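Local coordinates for protein delta-1-pyrroline-5-carboxylate dehydrogenase, mitochondrial (Mus musculus, PDB 4E3X) that oxidises glutamate gamma-semialdehyde to glutamate with NAD+ as electron acceptor, the second step of proline degradation in mitochondria, at residues 90-95 / 238-243; 141-146 / 242-247; 145-150 / 160-165. One frame throughout, in Å; residues are numbered along the deposited sequence.

Overall arrangement
From the N terminus, strand 89-95 comes first, and contact 1 (90-95 / 238-243) sets it against the first turn of helix 239-251, closing the loop of 142 residues between its segments. Contact 2 (141-146 / 242-247) starts within that loop and ends on the same helix, overlapping contact 1 at Ser242 and Tyr243. Contact 3 (145-150 / 160-165) closes a short helical hairpin; it nests within contact 1 and starts from the same helix as contact 2, sharing Ala145 and Lys146 with it. Helix 239-251 thus meets a strand of the four-stranded mixed sheet and helix 140-151, which in turn packs on helix 155-180. The centres of contacts 2 and 3 are 7 Å apart.

Contact 1: residues 90-95 / 238-243; sequences KVAKFC and AMLASY
Met239 lies over one face of the Phe94 ring, and Leu240 beside it covers Val91; the two helix residues bury the most surface in this contact. The methionine chain is bent at both chi2 (61°) and chi3 (52°), which folds it back so that its two ends rest on the same ring. Its CG is 3.9 Å from Phe94 CG, while Met239 CE stands 4.1 Å from the centroid of the Phe94 ring, close to the ring normal, a CH-pi contact. Met239 SD is higher, 4.7 Å from the Phe94 centroid, giving a longer Met-aromatic contact. Leu240 works with both branches: CD2 packs on Val91 CG2 at 4.1 Å, the two side chains crossing at about a right angle, and CD1 reaches Val91 O at 3.7 Å. Ala92 CB lies 4.5 Å from Leu240 CD1. Val91 and Ala92, though consecutive, both have their CB directed at the helix, because together they face Gln81 in a classic beta bulge. No hydrogen bond joins the segments, so the interface is apolar packing. It lies close to the cofactor site: the Met239 side chain is about 7 Å from that of NAD+-binding Lys233. Strand 89-95 pairs here with antiparallel strand 78-83 and parallel strand 62-68. Gln81 OE1 accepts the Leu240 N-H, linking the sheet to the start of helix 239-251, while Val149 of helix 140-151 packs against Val91 as well.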
ATOM      1  N   LYS B  90     -14.060  30.678 -24.224  1.00 10.72           N
ATOM      2  CA  LYS B  90     -12.995  29.691 -24.210  1.00 10.06           C
ATOM      3  C   LYS B  90     -11.911  30.216 -23.286  1.00  8.74           C
ATOM      4  O   LYS B  90     -11.207  31.163 -23.629  1.00 10.11           O
ATOM      5  CB  LYS B  90     -12.444  29.491 -25.620  1.00 12.12           C
ATOM      6  CG  LYS B  90     -13.447  28.868 -26.573  1.00 14.26           C
ATOM      7  CD  LYS B  90     -12.961  28.938 -28.012  1.00 16.65           C
ATOM      8  CE  LYS B  90     -13.860  28.148 -28.942  1.00 19.21           C
ATOM      9  NZ  LYS B  90     -15.231  28.719 -29.001  1.00 20.91           N
ATOM     10  N   VAL B  91     -11.790  29.623 -22.101  1.00  8.66           N
ATOM     11  CA  VAL B  91     -10.851  30.146 -21.113  1.00  8.39           C
ATOM     12  C   VAL B  91      -9.421  29.698 -21.375  1.00  8.26           C
ATOM     13  O   VAL B  91      -8.464  30.350 -20.954  1.00  8.01           O
ATOM     14  CB  VAL B  91     -11.280  29.815 -19.661  1.00  8.09           C
ATOM     15  CG1 VAL B  91     -12.737  30.208 -19.439  1.00  9.75           C
ATOM     16  CG2 VAL B  91     -11.056  28.337 -19.342  1.00  8.20           C
ATOM     17  N   ALA B  92      -9.276  28.584 -22.082  1.00  7.97           N
ATOM     18  CA  ALA B  92      -7.952  28.087 -22.426  1.00  8.15           C
ATOM     19  C   ALA B  92      -7.998  27.334 -23.742  1.00  7.47           C
ATOM     20  O   ALA B  92      -9.008  26.692 -24.068  1.00  8.94           O
ATOM     21  CB  ALA B  92      -7.385  27.194 -21.314  1.00  9.24           C
ATOM     22  N   LYS B  93      -6.901  27.441 -24.488  1.00  7.84           N
ATOM     23  CA  LYS B  93      -6.640  26.622 -25.661  1.00  8.10           C
ATOM     24  C   LYS B  93      -5.422  25.796 -25.309  1.00  7.96           C
ATOM     25  O   LYS B  93      -4.387  26.342 -24.939  1.00 10.03           O
ATOM     26  CB  LYS B  93      -6.335  27.501 -26.874  1.00 10.54           C
ATOM     27  CG  LYS B  93      -6.053  26.692 -28.134  1.00 13.55           C
ATOM     28  CD  LYS B  93      -5.968  27.549 -29.383  1.00 19.12           C
ATOM     29  CE  LYS B  93      -4.685  28.328 -29.435  1.00 21.47           C
ATOM     30  NZ  LYS B  93      -4.529  29.015 -30.755  1.00 21.69           N
ATOM     31  N   PHE B  94      -5.548  24.478 -25.389  1.00  7.17           N
ATOM     32  CA  PHE B  94      -4.444  23.605 -25.022  1.00  7.70           C
ATOM     33  C   PHE B  94      -4.340  22.515 -26.070  1.00  7.65           C
ATOM     34  O   PHE B  94      -5.014  22.581 -27.092  1.00  9.18           O
ATOM     35  CB  PHE B  94      -4.593  23.074 -23.577  1.00  7.75           C
ATOM     36  CG  PHE B  94      -5.784  22.173 -23.354  1.00  8.13           C
ATOM     37  CD1 PHE B  94      -5.621  20.797 -23.325  1.00  8.39           C
ATOM     38  CD2 PHE B  94      -7.052  22.696 -23.121  1.00  8.88           C
ATOM     39  CE1 PHE B  94      -6.697  19.956 -23.100  1.00  8.76           C
ATOM     40  CE2 PHE B  94      -8.144  21.861 -22.894  1.00  9.37           C
ATOM     41  CZ  PHE B  94      -7.962  20.486 -22.877  1.00  8.89           C
ATOM     42  N   CYS B  95      -3.480  21.534 -25.846  1.00  8.35           N
ATOM     43  CA  CYS B  95      -3.389  20.438 -26.793  1.00  9.15           C
ATOM     44  C   CYS B  95      -3.148  19.119 -26.088  1.00  8.38           C
ATOM     45  O   CYS B  95      -2.634  19.070 -24.973  1.00 10.19           O
ATOM     46  CB  CYS B  95      -2.294  20.689 -27.835  1.00 10.62           C
ATOM     47  SG  CYS B  95      -0.612  20.736 -27.179  1.00 12.13           S
ATOM     48  N   ALA B 238     -10.391  21.458 -16.093  1.00  6.60           N
ATOM     49  CA  ALA B 238      -9.732  22.254 -15.053  1.00  7.07           C
ATOM     50  C   ALA B 238      -8.354  22.720 -15.516  1.00  6.53           C
ATOM     51  O   ALA B 238      -7.479  22.991 -14.694  1.00  7.32           O
ATOM     52  CB  ALA B 238      -9.606  21.462 -13.753  1.00  8.32           C
ATOM     53  N   MET B 239      -8.160  22.817 -16.829  1.00  6.96           N
ATOM     54  CA  MET B 239      -6.821  23.079 -17.361  1.00  6.29           C
ATOM     55  C   MET B 239      -6.217  24.414 -16.907  1.00  6.09           C
ATOM     56  O   MET B 239      -5.033  24.477 -16.544  1.00  6.87           O
ATOM     57  CB  MET B 239      -6.844  22.984 -18.884  1.00  8.24           C
ATOM     58  CG  MET B 239      -5.473  22.912 -19.530  1.00  9.63           C
ATOM     59  SD  MET B 239      -4.549  21.460 -18.996  1.00 11.34           S
ATOM     60  CE  MET B 239      -5.713  20.162 -19.321  1.00 10.39           C
ATOM     61  N   LEU B 240      -7.018  25.472 -16.964  1.00  7.08           N
ATOM     62  CA  LEU B 240      -6.551  26.811 -16.634  1.00  6.96           C
ATOM     63  C   LEU B 240      -5.960  26.873 -15.218  1.00  6.10           C
ATOM     64  O   LEU B 240      -4.823  27.315 -15.026  1.00  7.11           O
ATOM     65  CB  LEU B 240      -7.712  27.797 -16.777  1.00  7.37           C
ATOM     66  CG  LEU B 240      -7.385  29.279 -16.609  1.00  8.52           C
ATOM     67  CD1 LEU B 240      -6.548  29.799 -17.779  1.00  9.46           C
ATOM     68  CD2 LEU B 240      -8.681  30.084 -16.453  1.00  8.69           C
ATOM     69  N   ALA B 241      -6.711  26.402 -14.225  1.00  6.59           N
ATOM     70  CA  ALA B 241      -6.199  26.405 -12.863  1.00  7.15           C
ATOM     71  C   ALA B 241      -5.066  25.401 -12.658  1.00  6.72           C
ATOM     72  O   ALA B 241      -4.132  25.664 -11.898  1.00  7.69           O
ATOM     73  CB  ALA B 241      -7.317  26.155 -11.858  1.00  7.28           C
ATOM     74  N   SER B 242      -5.138  24.255 -13.334  1.00  6.51           N
ATOM     75  CA  SER B 242      -4.094  23.245 -13.178  1.00  6.43           C
ATOM     76  C   SER B 242      -2.744  23.757 -13.661  1.00  6.36           C
ATOM     77  O   SER B 242      -1.718  23.529 -13.015  1.00  6.71           O
ATOM     78  CB  SER B 242      -4.457  21.960 -13.921  1.00  6.51           C
ATOM     79  OG  SER B 242      -5.612  21.373 -13.357  1.00  7.78           O
ATOM     80  N   TYR B 243      -2.735  24.438 -14.805  1.00  6.42           N
ATOM     81  CA  TYR B 243      -1.488  25.003 -15.311  1.00  6.54           C
ATOM     82  C   TYR B 243      -0.965  26.103 -14.387  1.00  6.72           C
ATOM     83  O   TYR B 243       0.249  26.254 -14.224  1.00  7.81           O
ATOM     84  CB  TYR B 243      -1.671  25.531 -16.734  1.00  7.83           C
ATOM     85  CG  TYR B 243      -0.378  25.901 -17.421  1.00  7.87           C
ATOM     86  CD1 TYR B 243      -0.185  27.169 -17.958  1.00  8.99           C
ATOM     87  CD2 TYR B 243       0.648  24.974 -17.552  1.00  9.14           C
ATOM     88  CE1 TYR B 243       1.005  27.503 -18.604  1.00 10.15           C
ATOM     89  CE2 TYR B 243       1.835  25.299 -18.186  1.00 10.01           C
ATOM     90  CZ  TYR B 243       2.009  26.553 -18.714  1.00 11.05           C
ATOM     91  OH  TYR B 243       3.202  26.837 -19.345  1.00 12.70           O
TER

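Contact 2: residues 141-146 / 242-247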
ATOM      1  N   ALA B 141      -5.381  35.032  -5.385  1.00  9.23           N
ATOM      2  CA  ALA B 141      -6.481  35.548  -6.185  1.00  9.62           C
ATOM      3  C   ALA B 141      -6.481  34.909  -7.576  1.00  8.89           C
ATOM      4  O   ALA B 141      -7.539  34.563  -8.108  1.00  9.86           O
ATOM      5  CB  ALA B 141      -6.427  37.078  -6.267  1.00 10.90           C
ATOM      6  N   GLU B 142      -5.296  34.733  -8.152  1.00  9.71           N
ATOM      7  CA  GLU B 142      -5.167  34.085  -9.454  1.00  9.64           C
ATOM      8  C   GLU B 142      -5.740  32.670  -9.471  1.00  9.37           C
ATOM      9  O   GLU B 142      -6.548  32.330 -10.342  1.00  9.50           O
ATOM     10  CB  GLU B 142      -3.695  34.041  -9.871  1.00 10.10           C
ATOM     11  CG  GLU B 142      -3.467  33.285 -11.176  1.00 10.24           C
ATOM     12  CD  GLU B 142      -2.016  32.900 -11.410  1.00 11.63           C
ATOM     13  OE1 GLU B 142      -1.121  33.464 -10.746  1.00 14.29           O
ATOM     14  OE2 GLU B 142      -1.774  32.032 -12.274  1.00 12.59           O
ATOM     15  N   VAL B 143      -5.314  31.830  -8.534  1.00  8.86           N
ATOM     16  CA  VAL B 143      -5.778  30.439  -8.564  1.00  8.15           C
ATOM     17  C   VAL B 143      -7.268  30.331  -8.234  1.00  7.52           C
ATOM     18  O   VAL B 143      -7.968  29.480  -8.781  1.00  8.59           O
ATOM     19  CB  VAL B 143      -4.914  29.470  -7.711  1.00  8.86           C
ATOM     20  CG1 VAL B 143      -3.467  29.481  -8.211  1.00 10.23           C
ATOM     21  CG2 VAL B 143      -4.997  29.795  -6.227  1.00  9.42           C
ATOM     22  N   LEU B 144      -7.747  31.198  -7.347  1.00  8.32           N
ATOM     23  CA  LEU B 144      -9.179  31.239  -7.073  1.00  8.65           C
ATOM     24  C   LEU B 144      -9.961  31.617  -8.333  1.00  7.74           C
ATOM     25  O   LEU B 144     -10.928  30.948  -8.696  1.00  8.74           O
ATOM     26  CB  LEU B 144      -9.485  32.219  -5.939  1.00 10.03           C
ATOM     27  CG  LEU B 144      -9.541  31.642  -4.522  1.00 14.03           C
ATOM     28  CD1 LEU B 144      -8.331  30.804  -4.179  1.00 16.22           C
ATOM     29  CD2 LEU B 144      -9.705  32.779  -3.527  1.00 14.72           C
ATOM     30  N   ALA B 145      -9.545  32.699  -8.984  1.00  7.60           N
ATOM     31  CA  ALA B 145     -10.265  33.210 -10.141  1.00  8.54           C
ATOM     32  C   ALA B 145     -10.281  32.188 -11.269  1.00  8.14           C
ATOM     33  O   ALA B 145     -11.303  32.011 -11.944  1.00  8.42           O
ATOM     34  CB  ALA B 145      -9.654  34.527 -10.615  1.00  9.56           C
ATOM     35  N   LYS B 146      -9.154  31.506 -11.464  1.00  8.20           N
ATOM     36  CA  LYS B 146      -9.060  30.530 -12.541  1.00  7.72           C
ATOM     37  C   LYS B 146      -9.939  29.312 -12.264  1.00  7.86           C
ATOM     38  O   LYS B 146     -10.474  28.710 -13.187  1.00  8.16           O
ATOM     39  CB  LYS B 146      -7.603  30.127 -12.771  1.00  7.81           C
ATOM     40  CG  LYS B 146      -6.804  31.255 -13.403  1.00  8.04           C
ATOM     41  CD  LYS B 146      -5.337  30.917 -13.621  1.00  8.11           C
ATOM     42  CE  LYS B 146      -4.652  32.050 -14.358  1.00  9.22           C
ATOM     43  NZ  LYS B 146      -3.198  31.794 -14.564  1.00  9.99           N
ATOM     44  N   SER B 242      -5.138  24.255 -13.334  1.00  6.51           N
ATOM     45  CA  SER B 242      -4.094  23.245 -13.178  1.00  6.43           C
ATOM     46  C   SER B 242      -2.744  23.757 -13.661  1.00  6.36           C
ATOM     47  O   SER B 242      -1.718  23.529 -13.015  1.00  6.71           O
ATOM     48  CB  SER B 242      -4.457  21.960 -13.921  1.00  6.51           C
ATOM     49  OG  SER B 242      -5.612  21.373 -13.357  1.00  7.78           O
ATOM     50  N   TYR B 243      -2.735  24.438 -14.805  1.00  6.42           N
ATOM     51  CA  TYR B 243      -1.488  25.003 -15.311  1.00  6.54           C
ATOM     52  C   TYR B 243      -0.965  26.103 -14.387  1.00  6.72           C
ATOM     53  O   TYR B 243       0.249  26.254 -14.224  1.00  7.81           O
ATOM     54  CB  TYR B 243      -1.671  25.531 -16.734  1.00  7.83           C
ATOM     55  CG  TYR B 243      -0.378  25.901 -17.421  1.00  7.87           C
ATOM     56  CD1 TYR B 243      -0.185  27.169 -17.958  1.00  8.99           C
ATOM     57  CD2 TYR B 243       0.648  24.974 -17.552  1.00  9.14           C
ATOM     58  CE1 TYR B 243       1.005  27.503 -18.604  1.00 10.15           C
ATOM     59  CE2 TYR B 243       1.835  25.299 -18.186  1.00 10.01           C
ATOM     60  CZ  TYR B 243       2.009  26.553 -18.714  1.00 11.05           C
ATOM     61  OH  TYR B 243       3.202  26.837 -19.345  1.00 12.70           O
ATOM     62  N   ALA B 244      -1.865  26.872 -13.785  1.00  7.29           N
ATOM     63  CA  ALA B 244      -1.451  27.893 -12.820  1.00  8.06           C
ATOM     64  C   ALA B 244      -0.683  27.258 -11.658  1.00  7.03           C
ATOM     65  O   ALA B 244       0.371  27.757 -11.245  1.00  8.16           O
ATOM     66  CB  ALA B 244      -2.656  28.675 -12.314  1.00  8.94           C
ATOM     67  N   VAL B 245      -1.200  26.146 -11.144  1.00  6.72           N
ATOM     68  CA  VAL B 245      -0.516  25.413 -10.086  1.00  7.51           C
ATOM     69  C   VAL B 245       0.834  24.860 -10.561  1.00  6.70           C
ATOM     70  O   VAL B 245       1.841  24.941  -9.857  1.00  7.10           O
ATOM     71  CB  VAL B 245      -1.401  24.277  -9.547  1.00  8.26           C
ATOM     72  CG1 VAL B 245      -0.625  23.405  -8.558  1.00  9.04           C
ATOM     73  CG2 VAL B 245      -2.661  24.851  -8.901  1.00  9.76           C
ATOM     74  N   TYR B 246       0.860  24.306 -11.769  1.00  6.23           N
ATOM     75  CA  TYR B 246       2.103  23.794 -12.339  1.00  7.30           C
ATOM     76  C   TYR B 246       3.163  24.898 -12.394  1.00  7.10           C
ATOM     77  O   TYR B 246       4.296  24.704 -11.952  1.00  7.83           O
ATOM     78  CB  TYR B 246       1.879  23.194 -13.732  1.00  7.10           C
ATOM     79  CG  TYR B 246       3.168  22.661 -14.306  1.00  6.87           C
ATOM     80  CD1 TYR B 246       3.706  21.469 -13.840  1.00  7.06           C
ATOM     81  CD2 TYR B 246       3.867  23.363 -15.287  1.00  7.17           C
ATOM     82  CE1 TYR B 246       4.908  20.986 -14.330  1.00  7.67           C
ATOM     83  CE2 TYR B 246       5.073  22.883 -15.783  1.00  7.52           C
ATOM     84  CZ  TYR B 246       5.581  21.688 -15.301  1.00  7.10           C
ATOM     85  OH  TYR B 246       6.781  21.200 -15.784  1.00  7.94           O
ATOM     86  N   ARG B 247       2.793  26.060 -12.917  1.00  7.30           N
ATOM     87  CA  ARG B 247       3.735  27.170 -13.035  1.00  8.73           C
ATOM     88  C   ARG B 247       4.253  27.610 -11.668  1.00  8.12           C
ATOM     89  O   ARG B 247       5.438  27.908 -11.514  1.00  9.03           O
ATOM     90  CB  ARG B 247       3.089  28.355 -13.752  1.00  9.41           C
TER
HETATM   91  O   HOH W   1       0.578  30.627 -12.048  1.00 14.13           O
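Glu142 sends CG anti to its own nitrogen (chi1 176°) and continues extended, whereas Lys146 starts with CG anti to the carbonyl carbon and then runs out straight; the two chains, one helical turn apart, converge over the methyl of Ala244. Glu142 OE2 lies 3.5 Å from Ala244 CB, and Lys146 CD is 3.7 Å from the same methyl. Val143 CG1 adds a looser apolar contact to Ala244 CB at 4.3 Å. The small residue suits the place: Val143 and Ala244 CA atoms are 6.6 Å apart, the nearest pair between the two nearly antiparallel segments, and the axes of 141-146 and 242-247 make an angle of 158°. Lys146 NZ forms a salt bridge with Glu142 OE2 at 2.7 Å, arriving on the anti side of the carboxylate and 29° out of its plane. A water also donates to Glu142 OE2 at 2.7 Å and to Ala244 O at 3.0 Å, so the bond between helices is indirect. The other oxygen, Glu142 OE1, is in a salt bridge with Arg139. Were Glu142 replaced by alanine, Lys146 and Arg139 would probably lose this anionic mate, and the water its Glu142 acceptor. Far from the annotated sites, the contact joins helix 140-151 to helix 239-251. With two cations and a water donating to it, the carboxylate is likely to stay ionised, and the ion pair within one helix presents both an aliphatic and a charged surface to its neighbour.

Contact 3: residues 145-150 / 160-165; sequences AKTMVG and IDAAAE
Thr147 meets Ala162 and Asp161 with different branches of its side chain. With chi1 at -60°, OG1 is anti to the carbonyl carbon and CG2 anti to the backbone N, which splits the two partners: OG1 lies 3.4 Å from Ala162 CB, and CG2 stands 4.0 Å from Asp161 OD2. Neither is a polar bond. The same rotamer lets Thr147 OG1 hydrogen-bond to Val143 O, one turn back in its own helix, and it also bonds Thr213 OG1, so this buried hydroxyl has polar partners although it rests on a methyl. Asp161 has CG anti to its backbone N (chi1 169°); OD1 accepts from Ala214 N and OD2 from Thr213 N, and OD2 also forms a salt bridge with Lys153, in the turn joining the two helices. Through its bonds to the Thr213 and Ala214 nitrogens, Asp161 ties helix 155-180 to the start of helix 213-225, just after Asn211, the probable transition-state stabiliser, whose side chain is about 7 Å from that of Asp161. Helix 155-180 carries a wider pi-type turn here, marked by the Glu165 N to Ile160 O bond of 3.0 Å between residues five apart. Glu165, at the end of that turn, touches a bound proline. On the neighbouring flanks of helix 140-151, Ala241 of helix 239-251 packs against Thr147, and helix 45-55 covers Ala145, Met148 and Val149.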
ATOM      1  N   ALA B 145      -9.545  32.699  -8.984  1.00  7.60           N
ATOM      2  CA  ALA B 145     -10.265  33.210 -10.141  1.00  8.54           C
ATOM      3  C   ALA B 145     -10.281  32.188 -11.269  1.00  8.14           C
ATOM      4  O   ALA B 145     -11.303  32.011 -11.944  1.00  8.42           O
ATOM      5  CB  ALA B 145      -9.654  34.527 -10.615  1.00  9.56           C
ATOM      6  N   LYS B 146      -9.154  31.506 -11.464  1.00  8.20           N
ATOM      7  CA  LYS B 146      -9.060  30.530 -12.541  1.00  7.72           C
ATOM      8  C   LYS B 146      -9.939  29.312 -12.264  1.00  7.86           C
ATOM      9  O   LYS B 146     -10.474  28.710 -13.187  1.00  8.16           O
ATOM     10  CB  LYS B 146      -7.603  30.127 -12.771  1.00  7.81           C
ATOM     11  CG  LYS B 146      -6.804  31.255 -13.403  1.00  8.04           C
ATOM     12  CD  LYS B 146      -5.337  30.917 -13.621  1.00  8.11           C
ATOM     13  CE  LYS B 146      -4.652  32.050 -14.358  1.00  9.22           C
ATOM     14  NZ  LYS B 146      -3.198  31.794 -14.564  1.00  9.99           N
ATOM     15  N   THR B 147     -10.086  28.962 -10.993  1.00  7.36           N
ATOM     16  CA  THR B 147     -10.957  27.866 -10.599  1.00  7.36           C
ATOM     17  C   THR B 147     -12.434  28.282 -10.734  1.00  8.31           C
ATOM     18  O   THR B 147     -13.284  27.502 -11.176  1.00  9.03           O
ATOM     19  CB  THR B 147     -10.617  27.407  -9.165  1.00  7.71           C
ATOM     20  OG1 THR B 147      -9.248  26.968  -9.121  1.00  8.04           O
ATOM     21  CG2 THR B 147     -11.511  26.266  -8.719  1.00  9.65           C
ATOM     22  N   MET B 148     -12.745  29.524 -10.376  1.00  7.92           N
ATOM     23  CA  MET B 148     -14.106  30.033 -10.562  1.00  7.85           C
ATOM     24  C   MET B 148     -14.503  30.070 -12.029  1.00  7.99           C
ATOM     25  O   MET B 148     -15.549  29.549 -12.421  1.00  9.27           O
ATOM     26  CB  MET B 148     -14.236  31.436  -9.970  1.00  8.57           C
ATOM     27  CG  MET B 148     -14.120  31.482  -8.451  1.00  8.89           C
ATOM     28  SD  MET B 148     -14.266  33.149  -7.780  1.00  9.90           S
ATOM     29  CE  MET B 148     -15.944  33.545  -8.259  1.00 10.13           C
ATOM     30  N   VAL B 149     -13.669  30.703 -12.843  1.00  8.27           N
ATOM     31  CA  VAL B 149     -14.028  30.926 -14.236  1.00  9.49           C
ATOM     32  C   VAL B 149     -13.929  29.654 -15.069  1.00  9.20           C
ATOM     33  O   VAL B 149     -14.756  29.418 -15.948  1.00  9.75           O
ATOM     34  CB  VAL B 149     -13.192  32.073 -14.843  1.00 11.15           C
ATOM     35  CG1 VAL B 149     -13.393  32.173 -16.347  1.00 12.79           C
ATOM     36  CG2 VAL B 149     -13.538  33.385 -14.165  1.00 11.57           C
ATOM     37  N   GLY B 150     -12.933  28.825 -14.774  1.00  8.10           N
ATOM     38  CA  GLY B 150     -12.715  27.626 -15.561  1.00  8.14           C
ATOM     39  C   GLY B 150     -13.513  26.418 -15.106  1.00  8.33           C
ATOM     40  O   GLY B 150     -13.874  25.579 -15.928  1.00  8.25           O
ATOM     41  N   ILE B 160     -11.905  27.215  -0.536  1.00  9.75           N
ATOM     42  CA  ILE B 160     -11.613  26.013   0.238  1.00 10.69           C
ATOM     43  C   ILE B 160     -10.809  24.980  -0.543  1.00  9.84           C
ATOM     44  O   ILE B 160     -10.201  24.101   0.060  1.00 10.50           O
ATOM     45  CB  ILE B 160     -12.875  25.358   0.843  1.00 13.86           C
ATOM     46  CG1 ILE B 160     -13.771  24.757  -0.241  1.00 13.68           C
ATOM     47  CG2 ILE B 160     -13.627  26.355   1.719  1.00 14.76           C
ATOM     48  CD1 ILE B 160     -15.020  24.080   0.312  1.00 15.26           C
ATOM     49  N   ASP B 161     -10.794  25.118  -1.868  1.00  9.07           N
ATOM     50  CA  ASP B 161     -10.153  24.167  -2.771  1.00  7.91           C
ATOM     51  C   ASP B 161      -8.775  24.660  -3.235  1.00  7.61           C
ATOM     52  O   ASP B 161      -7.740  24.176  -2.764  1.00  8.57           O
ATOM     53  CB  ASP B 161     -11.090  23.921  -3.970  1.00  8.34           C
ATOM     54  CG  ASP B 161     -10.430  23.160  -5.119  1.00  8.32           C
ATOM     55  OD1 ASP B 161      -9.392  22.506  -4.899  1.00  9.15           O
ATOM     56  OD2 ASP B 161     -10.968  23.220  -6.252  1.00  8.02           O
ATOM     57  N   ALA B 162      -8.766  25.609  -4.172  1.00  8.78           N
ATOM     58  CA  ALA B 162      -7.527  26.044  -4.822  1.00 10.04           C
ATOM     59  C   ALA B 162      -6.576  26.738  -3.867  1.00  9.75           C
ATOM     60  O   ALA B 162      -5.363  26.736  -4.075  1.00 10.45           O
ATOM     61  CB  ALA B 162      -7.833  26.945  -6.005  1.00 10.39           C
ATOM     62  N   ALA B 163      -7.127  27.361  -2.833  1.00  9.02           N
ATOM     63  CA  ALA B 163      -6.284  27.915  -1.794  1.00 10.42           C
ATOM     64  C   ALA B 163      -6.134  26.910  -0.654  1.00  9.78           C
ATOM     65  O   ALA B 163      -5.153  26.185  -0.605  1.00 10.57           O
ATOM     66  CB  ALA B 163      -6.826  29.251  -1.298  1.00 10.92           C
ATOM     67  N   ALA B 164      -7.117  26.835   0.237  1.00 10.03           N
ATOM     68  CA  ALA B 164      -6.928  26.121   1.496  1.00  9.64           C
ATOM     69  C   ALA B 164      -6.505  24.662   1.357  1.00  8.08           C
ATOM     70  O   ALA B 164      -5.494  24.271   1.919  1.00  8.82           O
ATOM     71  CB  ALA B 164      -8.157  26.222   2.367  1.00 11.24           C
ATOM     72  N   GLU B 165      -7.251  23.857   0.608  1.00  8.29           N
ATOM     73  CA  GLU B 165      -6.916  22.440   0.537  1.00  9.01           C
ATOM     74  C   GLU B 165      -5.569  22.198  -0.136  1.00  7.51           C
ATOM     75  O   GLU B 165      -4.786  21.378   0.329  1.00  7.91           O
ATOM     76  CB  GLU B 165      -8.009  21.639  -0.168  1.00 10.74           C
ATOM     77  CG  GLU B 165      -7.807  20.144  -0.013  1.00 14.37           C
ATOM     78  CD  GLU B 165      -8.991  19.340  -0.497  1.00 19.59           C
ATOM     79  OE1 GLU B 165      -9.641  19.768  -1.474  1.00 22.84           O
ATOM     80  OE2 GLU B 165      -9.279  18.283   0.103  1.00 21.57           O
TER